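Local atomic coordinates of protein (soluble lytic transglycosylase SLT70) (Escherichia coli, PDB entry 1QSA), a protein that cleaves the glycosidic bonds between N-acetylmuramic acid and N-acetylglucosamine in peptidoglycan, forming a 1,6-anhydro bond in the muramic acid residue. Residues A[125-137]-A[163-176]. Sequence-based numbering, arbitrary orientation.
Sequences AKELWLTGKSQPN and LAMKAGNTGLVTVL. With SO4 (sulfate ion), chain N.
W129, in the last turn of helix 118-129, meets L176 of helix 170-178 where the indole CH2 lies 3.5 Å from the leucine CD2, the two side chains running past each other in opposite directions. With CG anti to the backbone N (chi1 175°), the indole reaches this helix, while its NE1 is bonded to the carbonyl of A156 and R160 makes a cation-pi contact with the ring. Once the helix has ended, L163 packs against backbone: its CD1 sits 3.6 Å from L130 C and equally near T131 N. T131 folds back as an ST turn, OG1 accepting from K133 N. G132 then presses its CA to 3.5 Å from A164 N, an approach so close that a beta carbon would collide with L163 O. Its carbonyl O, with the methyls of A164 and A167 alongside, accepts from N169 ND2 at 3.0 Å, the donor lying in the carbonyl plane. The second hydrogen of that amide runs almost straight (175°) to S134 OG, also 3.0 Å from ND2. N169 is at the same time the N-cap of helix 170-178, its OD1 taking L172 N from above the carbonyl plane at 3.3 Å. Shortened to an alanine, this position would probably leave G132 O and S134 OG without their shared donor and L172 N without its capping acceptor. A single amide, held at both ends, thus ties the loop after helix 118-129 to the turn between helices 154-166 and 170-178 of the alpha-superhelix, illustrating how one capping residue can serve local and long-range structure together.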
ATOM      1  N   ALA A 125     -15.980 -16.282 -17.866  1.00 13.32           N
ATOM      2  CA  ALA A 125     -16.762 -15.052 -17.755  1.00 14.18           C
ATOM      3  C   ALA A 125     -17.305 -14.868 -16.341  1.00 14.17           C
ATOM      4  O   ALA A 125     -17.165 -13.792 -15.761  1.00 13.52           O
ATOM      5  CB  ALA A 125     -17.913 -15.056 -18.758  1.00 14.63           C
ATOM      6  N   LYS A 126     -17.865 -15.933 -15.770  1.00 15.63           N
ATOM      7  CA  LYS A 126     -18.436 -15.861 -14.423  1.00 15.91           C
ATOM      8  C   LYS A 126     -17.394 -15.464 -13.376  1.00 16.85           C
ATOM      9  O   LYS A 126     -17.667 -14.649 -12.493  1.00 16.73           O
ATOM     10  CB  LYS A 126     -19.096 -17.193 -14.045  1.00 17.00           C
ATOM     11  CG  LYS A 126     -19.843 -17.126 -12.724  1.00 21.16           C
ATOM     12  CD  LYS A 126     -20.509 -18.451 -12.395  1.00 24.08           C
ATOM     13  CE  LYS A 126     -21.267 -18.347 -11.075  1.00 28.75           C
ATOM     14  NZ  LYS A 126     -21.873 -19.647 -10.674  1.00 30.36           N
ATOM     15  N   GLU A 127     -16.194 -16.018 -13.497  1.00 15.76           N
ATOM     16  CA  GLU A 127     -15.112 -15.711 -12.572  1.00 17.80           C
ATOM     17  C   GLU A 127     -14.692 -14.233 -12.684  1.00 17.37           C
ATOM     18  O   GLU A 127     -14.410 -13.582 -11.682  1.00 16.04           O
ATOM     19  CB  GLU A 127     -13.924 -16.628 -12.849  1.00 21.01           C
ATOM     20  CG  GLU A 127     -12.792 -16.498 -11.845  1.00 29.73           C
ATOM     21  CD  GLU A 127     -11.715 -17.551 -12.043  1.00 35.23           C
ATOM     22  OE1 GLU A 127     -12.052 -18.698 -12.427  1.00 38.76           O
ATOM     23  OE2 GLU A 127     -10.528 -17.231 -11.813  1.00 39.48           O
ATOM     24  N   LEU A 128     -14.664 -13.722 -13.910  1.00 14.51           N
ATOM     25  CA  LEU A 128     -14.292 -12.333 -14.177  1.00 13.95           C
ATOM     26  C   LEU A 128     -15.410 -11.362 -13.762  1.00 13.93           C
ATOM     27  O   LEU A 128     -15.164 -10.195 -13.447  1.00 13.78           O
ATOM     28  CB  LEU A 128     -13.975 -12.164 -15.676  1.00 12.69           C
ATOM     29  CG  LEU A 128     -12.667 -12.796 -16.186  1.00 14.77           C
ATOM     30  CD1 LEU A 128     -12.671 -12.934 -17.715  1.00 16.40           C
ATOM     31  CD2 LEU A 128     -11.476 -11.966 -15.708  1.00 17.70           C
ATOM     32  N   TRP A 129     -16.638 -11.863 -13.776  1.00 14.28           N
ATOM     33  CA  TRP A 129     -17.816 -11.077 -13.448  1.00 13.78           C
ATOM     34  C   TRP A 129     -18.011 -10.829 -11.961  1.00 14.14           C
ATOM     35  O   TRP A 129     -18.414  -9.743 -11.560  1.00 13.13           O
ATOM     36  CB  TRP A 129     -19.052 -11.803 -13.994  1.00 12.97           C
ATOM     37  CG  TRP A 129     -20.384 -11.192 -13.649  1.00 12.91           C
ATOM     38  CD1 TRP A 129     -21.247 -11.586 -12.650  1.00 13.13           C
ATOM     39  CD2 TRP A 129     -21.045 -10.135 -14.355  1.00 12.63           C
ATOM     40  NE1 TRP A 129     -22.399 -10.840 -12.705  1.00 12.55           N
ATOM     41  CE2 TRP A 129     -22.306  -9.942 -13.737  1.00 12.48           C
ATOM     42  CE3 TRP A 129     -20.698  -9.333 -15.454  1.00 11.17           C
ATOM     43  CZ2 TRP A 129     -23.218  -8.981 -14.181  1.00 11.55           C
ATOM     44  CZ3 TRP A 129     -21.605  -8.373 -15.899  1.00 12.06           C
ATOM     45  CH2 TRP A 129     -22.854  -8.206 -15.257  1.00 11.14           C
ATOM     46  N   LEU A 130     -17.733 -11.842 -11.154  1.00 13.05           N
ATOM     47  CA  LEU A 130     -17.968 -11.760  -9.717  1.00 14.35           C
ATOM     48  C   LEU A 130     -16.989 -10.929  -8.908  1.00 15.65           C
ATOM     49  O   LEU A 130     -16.239 -11.431  -8.064  1.00 16.70           O
ATOM     50  CB  LEU A 130     -18.169 -13.166  -9.131  1.00 15.21           C
ATOM     51  CG  LEU A 130     -19.433 -13.868  -9.663  1.00 17.26           C
ATOM     52  CD1 LEU A 130     -19.421 -15.331  -9.282  1.00 18.76           C
ATOM     53  CD2 LEU A 130     -20.703 -13.188  -9.150  1.00 18.14           C
ATOM     54  N   THR A 131     -17.078  -9.626  -9.139  1.00 13.11           N
ATOM     55  CA  THR A 131     -16.257  -8.623  -8.457  1.00 13.02           C
ATOM     56  C   THR A 131     -16.980  -7.278  -8.533  1.00 13.36           C
ATOM     57  O   THR A 131     -17.689  -6.990  -9.507  1.00 12.97           O
ATOM     58  CB  THR A 131     -14.850  -8.477  -9.086  1.00 14.59           C
ATOM     59  OG1 THR A 131     -14.116  -7.471  -8.372  1.00 13.76           O
ATOM     60  CG2 THR A 131     -14.932  -8.083 -10.559  1.00 15.21           C
ATOM     61  N   GLY A 132     -16.834  -6.487  -7.472  1.00 12.02           N
ATOM     62  CA  GLY A 132     -17.438  -5.164  -7.421  1.00 12.15           C
ATOM     63  C   GLY A 132     -16.588  -4.139  -8.158  1.00 13.44           C
ATOM     64  O   GLY A 132     -17.003  -2.998  -8.353  1.00 13.44           O
ATOM     65  N   LYS A 133     -15.380  -4.536  -8.542  1.00 13.18           N
ATOM     66  CA  LYS A 133     -14.473  -3.664  -9.282  1.00 15.14           C
ATOM     67  C   LYS A 133     -14.888  -3.560 -10.762  1.00 13.88           C
ATOM     68  O   LYS A 133     -15.514  -4.476 -11.319  1.00 12.55           O
ATOM     69  CB  LYS A 133     -13.055  -4.247  -9.182  1.00 20.34           C
ATOM     70  CG  LYS A 133     -12.046  -3.724 -10.179  1.00 29.76           C
ATOM     71  CD  LYS A 133     -10.863  -4.688 -10.283  1.00 34.77           C
ATOM     72  CE  LYS A 133      -9.909  -4.299 -11.407  1.00 37.93           C
ATOM     73  NZ  LYS A 133      -9.266  -2.981 -11.148  1.00 40.67           N
ATOM     74  N   SER A 134     -14.594  -2.420 -11.378  1.00 12.82           N
ATOM     75  CA  SER A 134     -14.866  -2.235 -12.797  1.00 13.11           C
ATOM     76  C   SER A 134     -13.744  -2.975 -13.518  1.00 13.62           C
ATOM     77  O   SER A 134     -12.564  -2.755 -13.233  1.00 14.32           O
ATOM     78  CB  SER A 134     -14.835  -0.756 -13.174  1.00 14.21           C
ATOM     79  OG  SER A 134     -15.989  -0.098 -12.674  1.00 14.22           O
ATOM     80  N   GLN A 135     -14.129  -3.889 -14.400  1.00 12.45           N
ATOM     81  CA  GLN A 135     -13.188  -4.713 -15.165  1.00 12.71           C
ATOM     82  C   GLN A 135     -12.795  -4.065 -16.504  1.00 11.80           C
ATOM     83  O   GLN A 135     -13.400  -3.077 -16.919  1.00 11.22           O
ATOM     84  CB  GLN A 135     -13.815  -6.101 -15.389  1.00 11.61           C
ATOM     85  CG  GLN A 135     -13.998  -6.912 -14.114  1.00 12.32           C
ATOM     86  CD  GLN A 135     -12.681  -7.477 -13.583  1.00 12.58           C
ATOM     87  OE1 GLN A 135     -11.698  -6.751 -13.402  1.00 12.20           O
ATOM     88  NE2 GLN A 135     -12.651  -8.783 -13.364  1.00 12.66           N
ATOM     89  N   PRO A 136     -11.762  -4.603 -17.188  1.00 12.20           N
ATOM     90  CA  PRO A 136     -11.347  -4.020 -18.471  1.00 11.39           C
ATOM     91  C   PRO A 136     -12.491  -3.919 -19.485  1.00 12.02           C
ATOM     92  O   PRO A 136     -13.401  -4.754 -19.499  1.00 12.85           O
ATOM     93  CB  PRO A 136     -10.254  -4.987 -18.963  1.00 12.37           C
ATOM     94  CG  PRO A 136      -9.629  -5.470 -17.688  1.00 11.48           C
ATOM     95  CD  PRO A 136     -10.853  -5.691 -16.783  1.00 12.74           C
ATOM     96  N   ASN A 137     -12.416  -2.902 -20.342  1.00 11.64           N
ATOM     97  CA  ASN A 137     -13.418  -2.687 -21.386  1.00 11.56           C
ATOM     98  C   ASN A 137     -13.497  -3.942 -22.262  1.00 12.32           C
ATOM     99  O   ASN A 137     -14.561  -4.266 -22.788  1.00 11.98           O
ATOM    100  CB  ASN A 137     -13.058  -1.446 -22.219  1.00 14.07           C
ATOM    101  CG  ASN A 137     -14.048  -1.178 -23.344  1.00 16.56           C
ATOM    102  OD1 ASN A 137     -13.664  -1.138 -24.502  1.00 22.75           O
ATOM    103  ND2 ASN A 137     -15.321  -0.989 -23.006  1.00 19.35           N
ATOM    104  N   LEU A 163     -21.904  -6.749  -4.785  1.00 11.89           N
ATOM    105  CA  LEU A 163     -20.453  -6.568  -4.673  1.00 12.22           C
ATOM    106  C   LEU A 163     -20.019  -5.151  -5.065  1.00 11.94           C
ATOM    107  O   LEU A 163     -19.147  -4.552  -4.410  1.00 12.09           O
ATOM    108  CB  LEU A 163     -19.702  -7.596  -5.537  1.00 11.65           C
ATOM    109  CG  LEU A 163     -19.748  -9.070  -5.096  1.00 12.76           C
ATOM    110  CD1 LEU A 163     -19.136  -9.960  -6.176  1.00 14.74           C
ATOM    111  CD2 LEU A 163     -19.027  -9.261  -3.779  1.00 16.07           C
ATOM    112  N   ALA A 164     -20.621  -4.614  -6.127  1.00 12.03           N
ATOM    113  CA  ALA A 164     -20.285  -3.264  -6.585  1.00 11.59           C
ATOM    114  C   ALA A 164     -20.683  -2.233  -5.515  1.00 11.31           C
ATOM    115  O   ALA A 164     -19.936  -1.298  -5.236  1.00 10.90           O
ATOM    116  CB  ALA A 164     -20.986  -2.958  -7.923  1.00 12.28           C
ATOM    117  N   MET A 165     -21.852  -2.428  -4.910  1.00 10.93           N
ATOM    118  CA  MET A 165     -22.338  -1.515  -3.871  1.00 10.86           C
ATOM    119  C   MET A 165     -21.397  -1.526  -2.668  1.00 12.54           C
ATOM    120  O   MET A 165     -20.985  -0.465  -2.194  1.00 12.50           O
ATOM    121  CB  MET A 165     -23.753  -1.908  -3.445  1.00 12.13           C
ATOM    122  CG  MET A 165     -24.410  -0.923  -2.472  1.00 12.65           C
ATOM    123  SD  MET A 165     -24.752   0.660  -3.242  1.00 14.76           S
ATOM    124  CE  MET A 165     -25.622   1.496  -1.896  1.00 14.80           C
ATOM    125  N   LYS A 166     -21.003  -2.719  -2.232  1.00 12.96           N
ATOM    126  CA  LYS A 166     -20.102  -2.871  -1.084  1.00 14.06           C
ATOM    127  C   LYS A 166     -18.748  -2.244  -1.345  1.00 14.54           C
ATOM    128  O   LYS A 166     -18.114  -1.717  -0.427  1.00 14.98           O
ATOM    129  CB  LYS A 166     -19.924  -4.343  -0.723  1.00 16.75           C
ATOM    130  CG  LYS A 166     -21.145  -4.956  -0.040  1.00 19.78           C
ATOM    131  CD  LYS A 166     -21.071  -6.481  -0.029  1.00 23.84           C
ATOM    132  CE  LYS A 166     -19.825  -6.987   0.681  1.00 27.62           C
ATOM    133  NZ  LYS A 166     -19.822  -6.730   2.142  1.00 29.51           N
ATOM    134  N   ALA A 167     -18.306  -2.296  -2.602  1.00 14.15           N
ATOM    135  CA  ALA A 167     -17.024  -1.710  -2.987  1.00 13.02           C
ATOM    136  C   ALA A 167     -17.065  -0.192  -3.177  1.00 13.87           C
ATOM    137  O   ALA A 167     -16.026   0.445  -3.397  1.00 15.69           O
ATOM    138  CB  ALA A 167     -16.513  -2.380  -4.268  1.00 12.53           C
ATOM    139  N   GLY A 168     -18.260   0.391  -3.113  1.00 13.10           N
ATOM    140  CA  GLY A 168     -18.414   1.825  -3.310  1.00 12.78           C
ATOM    141  C   GLY A 168     -18.473   2.209  -4.793  1.00 12.38           C
ATOM    142  O   GLY A 168     -18.401   3.400  -5.156  1.00 11.39           O
ATOM    143  N   ASN A 169     -18.588   1.196  -5.653  1.00 11.23           N
ATOM    144  CA  ASN A 169     -18.654   1.410  -7.101  1.00 11.60           C
ATOM    145  C   ASN A 169     -20.111   1.653  -7.488  1.00 11.73           C
ATOM    146  O   ASN A 169     -20.744   0.840  -8.181  1.00 11.94           O
ATOM    147  CB  ASN A 169     -18.068   0.186  -7.825  1.00  9.99           C
ATOM    148  CG  ASN A 169     -17.716   0.462  -9.281  1.00 11.87           C
ATOM    149  OD1 ASN A 169     -18.086   1.496  -9.846  1.00 11.69           O
ATOM    150  ND2 ASN A 169     -16.981  -0.465  -9.890  1.00 11.61           N
ATOM    151  N   THR A 170     -20.631   2.799  -7.050  1.00 12.71           N
ATOM    152  CA  THR A 170     -22.022   3.167  -7.311  1.00 13.26           C
ATOM    153  C   THR A 170     -22.297   3.396  -8.797  1.00 13.39           C
ATOM    154  O   THR A 170     -23.434   3.236  -9.253  1.00 12.86           O
ATOM    155  CB  THR A 170     -22.435   4.383  -6.473  1.00 15.23           C
ATOM    156  OG1 THR A 170     -21.495   5.443  -6.688  1.00 14.93           O
ATOM    157  CG2 THR A 170     -22.453   4.007  -4.995  1.00 14.53           C
ATOM    158  N   GLY A 171     -21.268   3.790  -9.548  1.00 12.37           N
ATOM    159  CA  GLY A 171     -21.436   3.958 -10.982  1.00 12.08           C
ATOM    160  C   GLY A 171     -21.768   2.606 -11.617  1.00 12.75           C
ATOM    161  O   GLY A 171     -22.660   2.501 -12.472  1.00 11.56           O
ATOM    162  N   LEU A 172     -21.050   1.560 -11.204  1.00 10.55           N
ATOM    163  CA  LEU A 172     -21.300   0.213 -11.722  1.00 10.81           C
ATOM    164  C   LEU A 172     -22.668  -0.285 -11.238  1.00 11.22           C
ATOM    165  O   LEU A 172     -23.399  -0.915 -11.993  1.00 10.48           O
ATOM    166  CB  LEU A 172     -20.185  -0.755 -11.312  1.00 10.23           C
ATOM    167  CG  LEU A 172     -20.335  -2.228 -11.730  1.00  9.50           C
ATOM    168  CD1 LEU A 172     -20.512  -2.354 -13.247  1.00 11.70           C
ATOM    169  CD2 LEU A 172     -19.134  -3.035 -11.241  1.00 11.56           C
ATOM    170  N   VAL A 173     -23.020   0.011  -9.989  1.00 10.99           N
ATOM    171  CA  VAL A 173     -24.329  -0.399  -9.477  1.00 11.55           C
ATOM    172  C   VAL A 173     -25.429   0.134 -10.397  1.00 12.39           C
ATOM    173  O   VAL A 173     -26.333  -0.607 -10.801  1.00 13.33           O
ATOM    174  CB  VAL A 173     -24.580   0.135  -8.026  1.00 11.12           C
ATOM    175  CG1 VAL A 173     -26.038  -0.147  -7.601  1.00 11.39           C
ATOM    176  CG2 VAL A 173     -23.642  -0.569  -7.057  1.00 11.75           C
ATOM    177  N   THR A 174     -25.299   1.408 -10.759  1.00 11.89           N
ATOM    178  CA  THR A 174     -26.257   2.071 -11.619  1.00 13.43           C
ATOM    179  C   THR A 174     -26.292   1.492 -13.034  1.00 12.25           C
ATOM    180  O   THR A 174     -27.375   1.274 -13.578  1.00 13.69           O
ATOM    181  CB  THR A 174     -26.018   3.592 -11.597  1.00 14.28           C
ATOM    182  OG1 THR A 174     -26.496   4.101 -10.341  1.00 16.68           O
ATOM    183  CG2 THR A 174     -26.734   4.288 -12.743  1.00 14.10           C
ATOM    184  N   VAL A 175     -25.124   1.232 -13.626  1.00 13.77           N
ATOM    185  CA  VAL A 175     -25.080   0.651 -14.970  1.00 13.02           C
ATOM    186  C   VAL A 175     -25.747  -0.734 -14.977  1.00 12.62           C
ATOM    187  O   VAL A 175     -26.551  -1.038 -15.868  1.00 13.59           O
ATOM    188  CB  VAL A 175     -23.617   0.536 -15.506  1.00 13.94           C
ATOM    189  CG1 VAL A 175     -23.555  -0.328 -16.783  1.00 14.43           C
ATOM    190  CG2 VAL A 175     -23.078   1.916 -15.814  1.00 13.63           C
ATOM    191  N   LEU A 176     -25.443  -1.548 -13.969  1.00 11.21           N
ATOM    192  CA  LEU A 176     -26.004  -2.895 -13.873  1.00 11.59           C
ATOM    193  C   LEU A 176     -27.524  -2.851 -13.690  1.00 13.05           C
ATOM    194  O   LEU A 176     -28.256  -3.556 -14.386  1.00 15.32           O
ATOM    195  CB  LEU A 176     -25.341  -3.673 -12.732  1.00 12.44           C
ATOM    196  CG  LEU A 176     -23.862  -4.056 -12.936  1.00 11.51           C
ATOM    197  CD1 LEU A 176     -23.310  -4.715 -11.693  1.00 12.84           C
ATOM    198  CD2 LEU A 176     -23.708  -4.990 -14.132  1.00 14.56           C
TER
HETATM  199  S   SO4 N 713     -19.336 -11.035   1.514  1.00 68.22           S
HETATM  200  O1  SO4 N 713     -18.924 -10.683   0.139  1.00 66.99           O
HETATM  201  O2  SO4 N 713     -18.136 -11.128   2.372  1.00 67.35           O
HETATM  202  O3  SO4 N 713     -20.243  -9.996   2.041  1.00 66.88           O
HETATM  203  O4  SO4 N 713     -20.038 -12.336   1.508  1.00 67.72           O